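Side-chain contacts in negative regulator of ofd1 (Schizosaccharomyces pombe, PDB 3QTM), which is required for correct translation termination, directly inhibits ofd1 and, probably by that route, stabilises the transcription factor Sre1N, which activates hypoxic gene expression: residues L44-I49 with K89-T94; L180-L185 with A229-I234; D277-I282 with L292-D297. All coordinates share one frame; numbering follows the deposited sequence.

In the fold
Contact 1 lies at the surface, whereas contacts 2 and 3 are partly buried. Contact 1 sits about 27 Å centre to centre from contact 2, and about 43 Å from contact 3 on the other side of the chain's centre. Contacts 2 and 3 touch through Leu233 CD2 and Ile282 CG2, 3.7 Å apart, where helix 229-254 packs on the next helix, 262-285. No hydrogen bond crosses any of the three. A ring meets a leucine and the stem of an arginine in contact 1, a proline wedges against a helix start in the more central contact 2, and an indole lies between two antiparallel helices in contact 3.

Contact 1 (L44-I49 with K89-T94); sequences LVFGTI and KRLKET
A small apolar surface contact joins Phe46, on helix 38-58, to Arg90 and Leu91 in the loop that leads from helix 84-87 towards helix 97-110. The outer end of the Phe46 ring does the touching: CZ lies 3.7 Å from Leu91 CD2, and CE2 is 3.7 Å from Arg90 CG. Phe46 and Leu91 reach out from opposite directions, and both methyls of the leucine close on the same CZ atom, CD1 at 3.8 Å. With CG anti to its carbonyl carbon (chi1 -84°), Phe46 holds its ring out from the helix towards the loop, a reach that suits a long, flat side chain.

Arginine suits position 90 because its aliphatic stem can pack on the ring while its charged end goes elsewhere. The chain bends at chi2 and chi3, carrying the guanidinium back over helix 38-58, where it forms a salt bridge with Asp39 and a hydrogen bond with Ser43. Its plane stands 46° from that of the phenyl ring. With an alanine at the Phe46 position, the Leu91 methyls and the Arg90 stem would probably lose their apolar partner, and a gap would open between helix and loop. Other faces of helix 38-58 are covered by its neighbours: Val45 and Thr48 both pack on helices 15-34 and 67-82.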
loop_
_atom_site.group_PDB
_atom_site.type_symbol
_atom_site.label_atom_id
_atom_site.label_comp_id
_atom_site.label_asym_id
_atom_site.label_seq_id
_atom_site.Cartn_x
_atom_site.Cartn_y
_atom_site.Cartn_z
ATOM N N LEU A 44 2.126 2.983 23.482
ATOM C CA LEU A 44 0.816 2.376 23.235
ATOM C C LEU A 44 0.911 0.970 22.629
ATOM O O LEU A 44 0.097 0.099 22.938
ATOM C CB LEU A 44 -0.046 3.285 22.358
ATOM C CG LEU A 44 -0.417 4.605 23.056
ATOM C CD1 LEU A 44 -0.997 5.653 22.102
ATOM C CD2 LEU A 44 -1.385 4.332 24.192
ATOM N N VAL A 45 1.899 0.759 21.760
ATOM C CA VAL A 45 2.087 -0.530 21.110
ATOM C C VAL A 45 2.511 -1.591 22.119
ATOM O O VAL A 45 1.932 -2.671 22.171
ATOM C CB VAL A 45 3.135 -0.422 19.965
ATOM C CG1 VAL A 45 3.687 -1.778 19.615
ATOM C CG2 VAL A 45 2.506 0.242 18.762
ATOM N N PHE A 46 3.520 -1.281 22.927
ATOM C CA PHE A 46 3.944 -2.195 23.975
ATOM C C PHE A 46 2.808 -2.439 24.986
ATOM O O PHE A 46 2.688 -3.529 25.536
ATOM C CB PHE A 46 5.178 -1.645 24.695
ATOM C CG PHE A 46 6.484 -1.966 24.009
ATOM C CD1 PHE A 46 6.758 -3.254 23.585
ATOM C CD2 PHE A 46 7.446 -0.984 23.825
ATOM C CE1 PHE A 46 7.965 -3.566 22.963
ATOM C CE2 PHE A 46 8.665 -1.278 23.209
ATOM C CZ PHE A 46 8.925 -2.569 22.772
ATOM N N GLY A 47 1.998 -1.411 25.243
ATOM C CA GLY A 47 0.863 -1.526 26.144
ATOM C C GLY A 47 -0.141 -2.511 25.566
ATOM O O GLY A 47 -0.678 -3.353 26.286
ATOM N N THR A 48 -0.368 -2.421 24.255
ATOM C CA THR A 48 -1.240 -3.367 23.557
ATOM C C THR A 48 -0.782 -4.796 23.754
ATOM O O THR A 48 -1.576 -5.699 24.053
ATOM C CB THR A 48 -1.269 -3.070 22.052
ATOM O OG1 THR A 48 -1.578 -1.690 21.862
ATOM C CG2 THR A 48 -2.318 -3.945 21.328
ATOM N N ILE A 49 0.517 -5.003 23.593
ATOM C CA ILE A 49 1.091 -6.331 23.745
ATOM C C ILE A 49 0.877 -6.857 25.170
ATOM O O ILE A 49 0.442 -7.994 25.366
ATOM C CB ILE A 49 2.591 -6.328 23.356
ATOM C CG1 ILE A 49 2.711 -6.165 21.836
ATOM C CG2 ILE A 49 3.302 -7.600 23.874
ATOM C CD1 ILE A 49 4.088 -5.672 21.328
ATOM N N LYS A 89 15.143 0.614 22.143
ATOM C CA LYS A 89 15.718 1.207 23.354
ATOM C C LYS A 89 15.106 0.638 24.634
ATOM O O LYS A 89 15.713 0.726 25.698
ATOM C CB LYS A 89 15.588 2.737 23.343
ATOM C CG LYS A 89 16.201 3.392 22.109
ATOM C CD LYS A 89 16.347 4.905 22.251
ATOM C CE LYS A 89 15.010 5.577 22.519
ATOM N NZ LYS A 89 15.109 7.071 22.557
ATOM N N ARG A 90 13.914 0.051 24.537
ATOM C CA ARG A 90 13.230 -0.445 25.732
ATOM C C ARG A 90 13.409 -1.958 25.864
ATOM O O ARG A 90 12.820 -2.594 26.735
ATOM C CB ARG A 90 11.736 -0.097 25.689
ATOM C CG ARG A 90 11.345 0.889 24.601
ATOM C CD ARG A 90 11.014 2.291 25.117
ATOM N NE ARG A 90 9.626 2.398 25.551
ATOM C CZ ARG A 90 8.761 3.352 25.191
ATOM N NH1 ARG A 90 9.112 4.332 24.383
ATOM N NH2 ARG A 90 7.524 3.333 25.675
ATOM N N LEU A 91 14.222 -2.535 24.992
ATOM C CA LEU A 91 14.360 -3.988 24.935
ATOM C C LEU A 91 15.812 -4.426 25.141
ATOM O O LEU A 91 16.732 -3.627 24.955
ATOM C CB LEU A 91 13.842 -4.494 23.580
ATOM C CG LEU A 91 12.387 -4.144 23.242
ATOM C CD1 LEU A 91 12.037 -4.499 21.794
ATOM C CD2 LEU A 91 11.443 -4.842 24.215
ATOM N N LYS A 92 16.016 -5.692 25.512
ATOM C CA LYS A 92 17.357 -6.278 25.540
ATOM C C LYS A 92 17.933 -6.249 24.128
ATOM O O LYS A 92 17.185 -6.222 23.156
ATOM C CB LYS A 92 17.323 -7.718 26.056
ATOM C CG LYS A 92 16.787 -7.874 27.472
ATOM C CD LYS A 92 16.838 -9.334 27.931
ATOM C CE LYS A 92 16.378 -9.484 29.375
ATOM N NZ LYS A 92 16.752 -10.806 29.958
ATOM N N GLU A 93 19.257 -6.258 24.014
ATOM C CA GLU A 93 19.902 -6.053 22.717
ATOM C C GLU A 93 19.750 -7.262 21.793
ATOM O O GLU A 93 19.958 -7.159 20.588
ATOM C CB GLU A 93 21.383 -5.679 22.887
ATOM C CG GLU A 93 22.352 -6.870 22.901
ATOM C CD GLU A 93 22.874 -7.245 21.510
ATOM O OE1 GLU A 93 23.271 -8.420 21.315
ATOM O OE2 GLU A 93 22.887 -6.365 20.614
ATOM N N THR A 94 19.380 -8.399 22.363
ATOM C CA THR A 94 19.235 -9.621 21.587
ATOM C C THR A 94 18.091 -9.535 20.560
ATOM O O THR A 94 17.980 -10.383 19.679
ATOM C CB THR A 94 19.078 -10.859 22.510
ATOM O OG1 THR A 94 18.805 -12.023 21.722
ATOM C CG2 THR A 94 17.956 -10.657 23.504
#

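Contact 2 (L180-L185 with A229-I234)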
loop_
_atom_site.group_PDB
_atom_site.type_symbol
_atom_site.label_atom_id
_atom_site.label_comp_id
_atom_site.label_asym_id
_atom_site.label_seq_id
_atom_site.Cartn_x
_atom_site.Cartn_y
_atom_site.Cartn_z
ATOM N N LEU A 180 -9.070 -1.126 7.994
ATOM C CA LEU A 180 -8.637 -0.963 6.604
ATOM C C LEU A 180 -8.534 0.516 6.239
ATOM O O LEU A 180 -9.427 1.071 5.611
ATOM C CB LEU A 180 -9.593 -1.679 5.638
ATOM C CG LEU A 180 -9.128 -1.837 4.178
ATOM C CD1 LEU A 180 -8.084 -2.951 4.033
ATOM C CD2 LEU A 180 -10.299 -2.095 3.232
ATOM N N THR A 181 -7.434 1.142 6.631
ATOM C CA THR A 181 -7.189 2.554 6.351
ATOM C C THR A 181 -6.072 2.704 5.329
ATOM O O THR A 181 -5.299 1.758 5.110
ATOM C CB THR A 181 -6.708 3.269 7.613
ATOM O OG1 THR A 181 -5.471 2.683 8.031
ATOM C CG2 THR A 181 -7.746 3.144 8.758
ATOM N N PRO A 182 -5.954 3.902 4.721
ATOM C CA PRO A 182 -4.820 4.154 3.825
ATOM C C PRO A 182 -3.473 3.875 4.491
ATOM O O PRO A 182 -2.557 3.358 3.837
ATOM C CB PRO A 182 -4.970 5.640 3.489
ATOM C CG PRO A 182 -6.443 5.867 3.565
ATOM C CD PRO A 182 -6.909 5.027 4.722
ATOM N N ASP A 183 -3.346 4.192 5.773
ATOM C CA ASP A 183 -2.090 3.930 6.460
ATOM C C ASP A 183 -1.820 2.424 6.573
ATOM O O ASP A 183 -0.707 1.961 6.343
ATOM C CB ASP A 183 -2.086 4.540 7.853
ATOM C CG ASP A 183 -0.831 4.194 8.617
ATOM O OD1 ASP A 183 0.233 4.759 8.271
ATOM O OD2 ASP A 183 -0.907 3.346 9.538
ATOM N N SER A 184 -2.838 1.654 6.927
ATOM C CA SER A 184 -2.628 0.217 7.064
ATOM C C SER A 184 -2.294 -0.443 5.727
ATOM O O SER A 184 -1.797 -1.561 5.706
ATOM C CB SER A 184 -3.839 -0.468 7.680
ATOM O OG SER A 184 -4.808 -0.726 6.694
ATOM N N LEU A 185 -2.574 0.230 4.614
ATOM C CA LEU A 185 -2.248 -0.358 3.318
ATOM C C LEU A 185 -0.880 0.056 2.802
ATOM O O LEU A 185 -0.535 -0.264 1.674
ATOM C CB LEU A 185 -3.307 -0.027 2.273
ATOM C CG LEU A 185 -4.702 -0.602 2.503
ATOM C CD1 LEU A 185 -5.676 -0.126 1.386
ATOM C CD2 LEU A 185 -4.608 -2.114 2.566
ATOM N N ALA A 229 -11.008 14.338 3.060
ATOM C CA ALA A 229 -10.277 14.509 1.817
ATOM C C ALA A 229 -8.829 14.059 1.980
ATOM O O ALA A 229 -8.263 13.401 1.102
ATOM C CB ALA A 229 -10.347 15.968 1.361
ATOM N N TYR A 230 -8.244 14.411 3.117
ATOM C CA TYR A 230 -6.865 14.054 3.432
ATOM C C TYR A 230 -6.560 12.567 3.196
ATOM O O TYR A 230 -5.498 12.218 2.679
ATOM C CB TYR A 230 -6.542 14.430 4.880
ATOM C CG TYR A 230 -5.178 13.965 5.330
ATOM C CD1 TYR A 230 -4.031 14.694 5.016
ATOM C CD2 TYR A 230 -5.028 12.792 6.061
ATOM C CE1 TYR A 230 -2.762 14.263 5.422
ATOM C CE2 TYR A 230 -3.773 12.350 6.463
ATOM C CZ TYR A 230 -2.645 13.088 6.147
ATOM O OH TYR A 230 -1.402 12.648 6.555
ATOM N N TYR A 231 -7.485 11.692 3.580
ATOM C CA TYR A 231 -7.267 10.251 3.408
ATOM C C TYR A 231 -7.593 9.759 2.003
ATOM O O TYR A 231 -6.890 8.899 1.470
ATOM C CB TYR A 231 -8.016 9.438 4.475
ATOM C CG TYR A 231 -7.542 9.776 5.876
ATOM C CD1 TYR A 231 -6.309 9.327 6.338
ATOM C CD2 TYR A 231 -8.313 10.572 6.721
ATOM C CE1 TYR A 231 -5.855 9.646 7.611
ATOM C CE2 TYR A 231 -7.876 10.903 8.001
ATOM C CZ TYR A 231 -6.645 10.432 8.441
ATOM O OH TYR A 231 -6.200 10.749 9.701
ATOM N N LYS A 232 -8.657 10.296 1.407
ATOM C CA LYS A 232 -8.982 9.966 0.024
ATOM C C LYS A 232 -7.779 10.244 -0.879
ATOM O O LYS A 232 -7.504 9.500 -1.807
ATOM C CB LYS A 232 -10.180 10.772 -0.453
ATOM C CG LYS A 232 -11.472 10.474 0.252
ATOM C CD LYS A 232 -12.586 11.316 -0.335
ATOM C CE LYS A 232 -13.908 11.103 0.380
ATOM N NZ LYS A 232 -14.984 11.908 -0.263
ATOM N N LEU A 233 -7.056 11.319 -0.585
ATOM C CA LEU A 233 -5.887 11.700 -1.366
ATOM C C LEU A 233 -4.795 10.643 -1.361
ATOM O O LEU A 233 -4.254 10.284 -2.411
ATOM C CB LEU A 233 -5.300 13.011 -0.840
ATOM C CG LEU A 233 -5.750 14.282 -1.541
ATOM C CD1 LEU A 233 -5.168 15.514 -0.841
ATOM C CD2 LEU A 233 -5.309 14.210 -3.001
ATOM N N ILE A 234 -4.446 10.163 -0.174
ATOM C CA ILE A 234 -3.389 9.169 -0.052
ATOM C C ILE A 234 -3.730 7.912 -0.859
ATOM O O ILE A 234 -2.893 7.391 -1.600
ATOM C CB ILE A 234 -3.121 8.784 1.425
ATOM C CG1 ILE A 234 -2.780 10.040 2.248
ATOM C CG2 ILE A 234 -2.014 7.720 1.497
ATOM C CD1 ILE A 234 -2.437 9.769 3.706
#
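The ring of Tyr231 has Tyr230 CD2 over the centre of one face, 3.5 Å above its plane, while Tyr231 CE1 comes in the plane of the Tyr230 ring, at its edge. Pro182, the residue that joins the two segments, approaches the Tyr231 ring obliquely and makes its closest contacts nearer the helix backbone. Its CG lies 3.7 Å from Tyr231 O and 4.0 Å from Tyr231 CB, and the two side chains cross at about a right angle. On the next turn of the helix Ile234 offers its branch methyl: CG2 stands 4.1 Å from Pro182 CB. That methyl is anti to the isoleucine's own backbone N, while CG1 takes the place beside the N (chi1 -56°).

A compact, rigid ring suits this position, since proline can press carbon against both a carbonyl and an apolar branch without bringing a polar group. The chain around it is shaped by an ST motif: Thr181 OG1 accepts from Ser184 N at 3.0 Å, with an N-H...O angle of 162°. This bond probably steadies the turn that carries Pro182. Pro182 to Ser184 have helical backbone angles without regular helical bonding, ahead of helix 188-197. The contact thus joins the loop before that helix to the first turns of helix 229-254, linking the Nro1 and C-terminal family regions.

Tyr231 sends its hydroxyl outside the contact, to Glu34. On the neighbouring loop Asp183 OD2 forms a salt bridge with Arg30, which like Glu34 lies on helix 15-34, and OD1 pairs locally with Arg186. Pro182 also packs on Ser221 and Val222, in the loop between helices 213-220 and 229-254.

Contact 3 (D277-I282 with L292-D297); sequences DTWNVI and LLKLAD
Trp279, Leu295 and Leu292 carry most of this contact between helices 262-285 and 292-305, which form an antiparallel helical hairpin of the kind used in TPR-like folds. The two short segments run at 175° with their axes 10.5 Å apart, a separation that a large side chain can bridge. Trp279 does so: with CG anti to its backbone N (chi1 180°), the indole extends across to the second helix.

Leu295 covers one face of that indole. Its CB sits 3.7 Å from the centroid of the six-membered ring and 12° off the ring normal, a CH-pi contact, and the leucine crosses the tryptophan at about a right angle. From the same side chain CD2 reaches Trp279 CZ3 at 3.7 Å, so CB and a methyl share the benzene part of the indole. Leu292, one turn earlier, meets the outer end, its CD2 lying 3.8 Å from Trp279 CH2. At the pyrrole part, Lys294 slides past in the opposite direction, its CG 3.7 Å from Trp279 CD1; a lysine fits here because its methylenes pack while its ammonium end leads away.

The indole N-H has its own partner: NE1 donates to the carbonyl O of Arg291, just before the second helix segment, and the ring also stacks with Tyr283. Across the two helices the chemistry is therefore dispersion and CH-pi packing, while a single hydrogen bond beside it probably fixes which way the indole is turned.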
loop_
_atom_site.group_PDB
_atom_site.type_symbol
_atom_site.label_atom_id
_atom_site.label_comp_id
_atom_site.label_asym_id
_atom_site.label_seq_id
_atom_site.Cartn_x
_atom_site.Cartn_y
_atom_site.Cartn_z
ATOM N N ASP A 277 -8.382 9.893 -15.364
ATOM C CA ASP A 277 -9.615 9.915 -14.587
ATOM C C ASP A 277 -9.298 10.103 -13.111
ATOM O O ASP A 277 -9.905 10.936 -12.433
ATOM C CB ASP A 277 -10.409 8.629 -14.807
ATOM C CG ASP A 277 -10.880 8.473 -16.254
ATOM O OD1 ASP A 277 -11.006 9.503 -16.954
ATOM O OD2 ASP A 277 -11.129 7.327 -16.692
ATOM N N THR A 278 -8.327 9.331 -12.634
ATOM C CA THR A 278 -7.928 9.364 -11.236
ATOM C C THR A 278 -7.216 10.674 -10.880
ATOM O O THR A 278 -7.439 11.225 -9.803
ATOM C CB THR A 278 -7.071 8.126 -10.863
ATOM O OG1 THR A 278 -7.880 6.942 -10.964
ATOM C CG2 THR A 278 -6.498 8.244 -9.431
ATOM N N TRP A 279 -6.383 11.181 -11.782
ATOM C CA TRP A 279 -5.783 12.507 -11.570
ATOM C C TRP A 279 -6.865 13.577 -11.365
ATOM O O TRP A 279 -6.725 14.451 -10.516
ATOM C CB TRP A 279 -4.849 12.913 -12.717
ATOM C CG TRP A 279 -4.247 14.278 -12.494
ATOM C CD1 TRP A 279 -3.060 14.566 -11.875
ATOM C CD2 TRP A 279 -4.825 15.540 -12.855
ATOM N NE1 TRP A 279 -2.860 15.931 -11.843
ATOM C CE2 TRP A 279 -3.932 16.548 -12.435
ATOM C CE3 TRP A 279 -6.009 15.915 -13.498
ATOM C CZ2 TRP A 279 -4.188 17.903 -12.641
ATOM C CZ3 TRP A 279 -6.261 17.258 -13.699
ATOM C CH2 TRP A 279 -5.350 18.237 -13.277
ATOM N N ASN A 280 -7.943 13.494 -12.141
ATOM C CA ASN A 280 -9.062 14.427 -11.995
ATOM C C ASN A 280 -9.738 14.347 -10.626
ATOM O O ASN A 280 -10.123 15.369 -10.053
ATOM C CB ASN A 280 -10.097 14.253 -13.127
ATOM C CG ASN A 280 -9.738 15.058 -14.368
ATOM O OD1 ASN A 280 -9.606 14.509 -15.460
ATOM N ND2 ASN A 280 -9.553 16.364 -14.196
ATOM N N VAL A 281 -9.890 13.133 -10.104
ATOM C CA VAL A 281 -10.433 12.967 -8.763
ATOM C C VAL A 281 -9.498 13.652 -7.758
ATOM O O VAL A 281 -9.947 14.364 -6.869
ATOM C CB VAL A 281 -10.578 11.482 -8.397
ATOM C CG1 VAL A 281 -10.833 11.323 -6.898
ATOM C CG2 VAL A 281 -11.694 10.812 -9.248
ATOM N N ILE A 282 -8.194 13.439 -7.922
ATOM C CA ILE A 282 -7.198 14.043 -7.051
ATOM C C ILE A 282 -7.235 15.568 -7.140
ATOM O O ILE A 282 -7.177 16.260 -6.119
ATOM C CB ILE A 282 -5.786 13.511 -7.373
ATOM C CG1 ILE A 282 -5.677 12.031 -6.976
ATOM C CG2 ILE A 282 -4.708 14.328 -6.669
ATOM C CD1 ILE A 282 -4.497 11.304 -7.609
ATOM N N LEU A 292 -1.024 20.159 -12.211
ATOM C CA LEU A 292 -1.232 20.224 -13.662
ATOM C C LEU A 292 -0.051 19.635 -14.438
ATOM O O LEU A 292 -0.231 19.094 -15.525
ATOM C CB LEU A 292 -1.553 21.655 -14.103
ATOM C CG LEU A 292 -2.920 22.160 -13.621
ATOM C CD1 LEU A 292 -2.977 23.672 -13.567
ATOM C CD2 LEU A 292 -4.053 21.594 -14.480
ATOM N N LEU A 293 1.149 19.704 -13.868
ATOM C CA LEU A 293 2.310 19.090 -14.516
ATOM C C LEU A 293 2.197 17.564 -14.594
ATOM O O LEU A 293 2.661 16.965 -15.550
ATOM C CB LEU A 293 3.608 19.481 -13.811
ATOM C CG LEU A 293 3.873 20.985 -13.721
ATOM C CD1 LEU A 293 5.214 21.243 -13.016
ATOM C CD2 LEU A 293 3.830 21.627 -15.117
ATOM N N LYS A 294 1.590 16.942 -13.586
ATOM C CA LYS A 294 1.337 15.503 -13.621
ATOM C C LYS A 294 0.353 15.141 -14.736
ATOM O O LYS A 294 0.522 14.138 -15.435
ATOM C CB LYS A 294 0.809 15.007 -12.272
ATOM C CG LYS A 294 0.458 13.524 -12.256
ATOM C CD LYS A 294 1.616 12.690 -12.790
ATOM C CE LYS A 294 1.415 11.208 -12.528
ATOM N NZ LYS A 294 1.417 10.932 -11.070
ATOM N N LEU A 295 -0.675 15.966 -14.901
ATOM C CA LEU A 295 -1.609 15.793 -16.012
ATOM C C LEU A 295 -0.857 15.913 -17.335
ATOM O O LEU A 295 -1.005 15.080 -18.231
ATOM C CB LEU A 295 -2.737 16.833 -15.936
ATOM C CG LEU A 295 -3.643 16.947 -17.171
ATOM C CD1 LEU A 295 -4.265 15.590 -17.538
ATOM C CD2 LEU A 295 -4.725 18.006 -16.975
ATOM N N ALA A 296 -0.033 16.950 -17.440
ATOM C CA ALA A 296 0.771 17.173 -18.631
ATOM C C ALA A 296 1.608 15.945 -19.011
ATOM O O ALA A 296 1.656 15.562 -20.183
ATOM C CB ALA A 296 1.662 18.402 -18.444
ATOM N N ASP A 297 2.265 15.327 -18.028
ATOM C CA ASP A 297 3.095 14.149 -18.292
ATOM C C ASP A 297 2.281 12.972 -18.819
ATOM O O ASP A 297 2.722 12.253 -19.709
ATOM C CB ASP A 297 3.838 13.710 -17.033
ATOM C CG ASP A 297 4.801 14.770 -16.518
ATOM O OD1 ASP A 297 5.214 15.653 -17.307
ATOM O OD2 ASP A 297 5.145 14.710 -15.317
#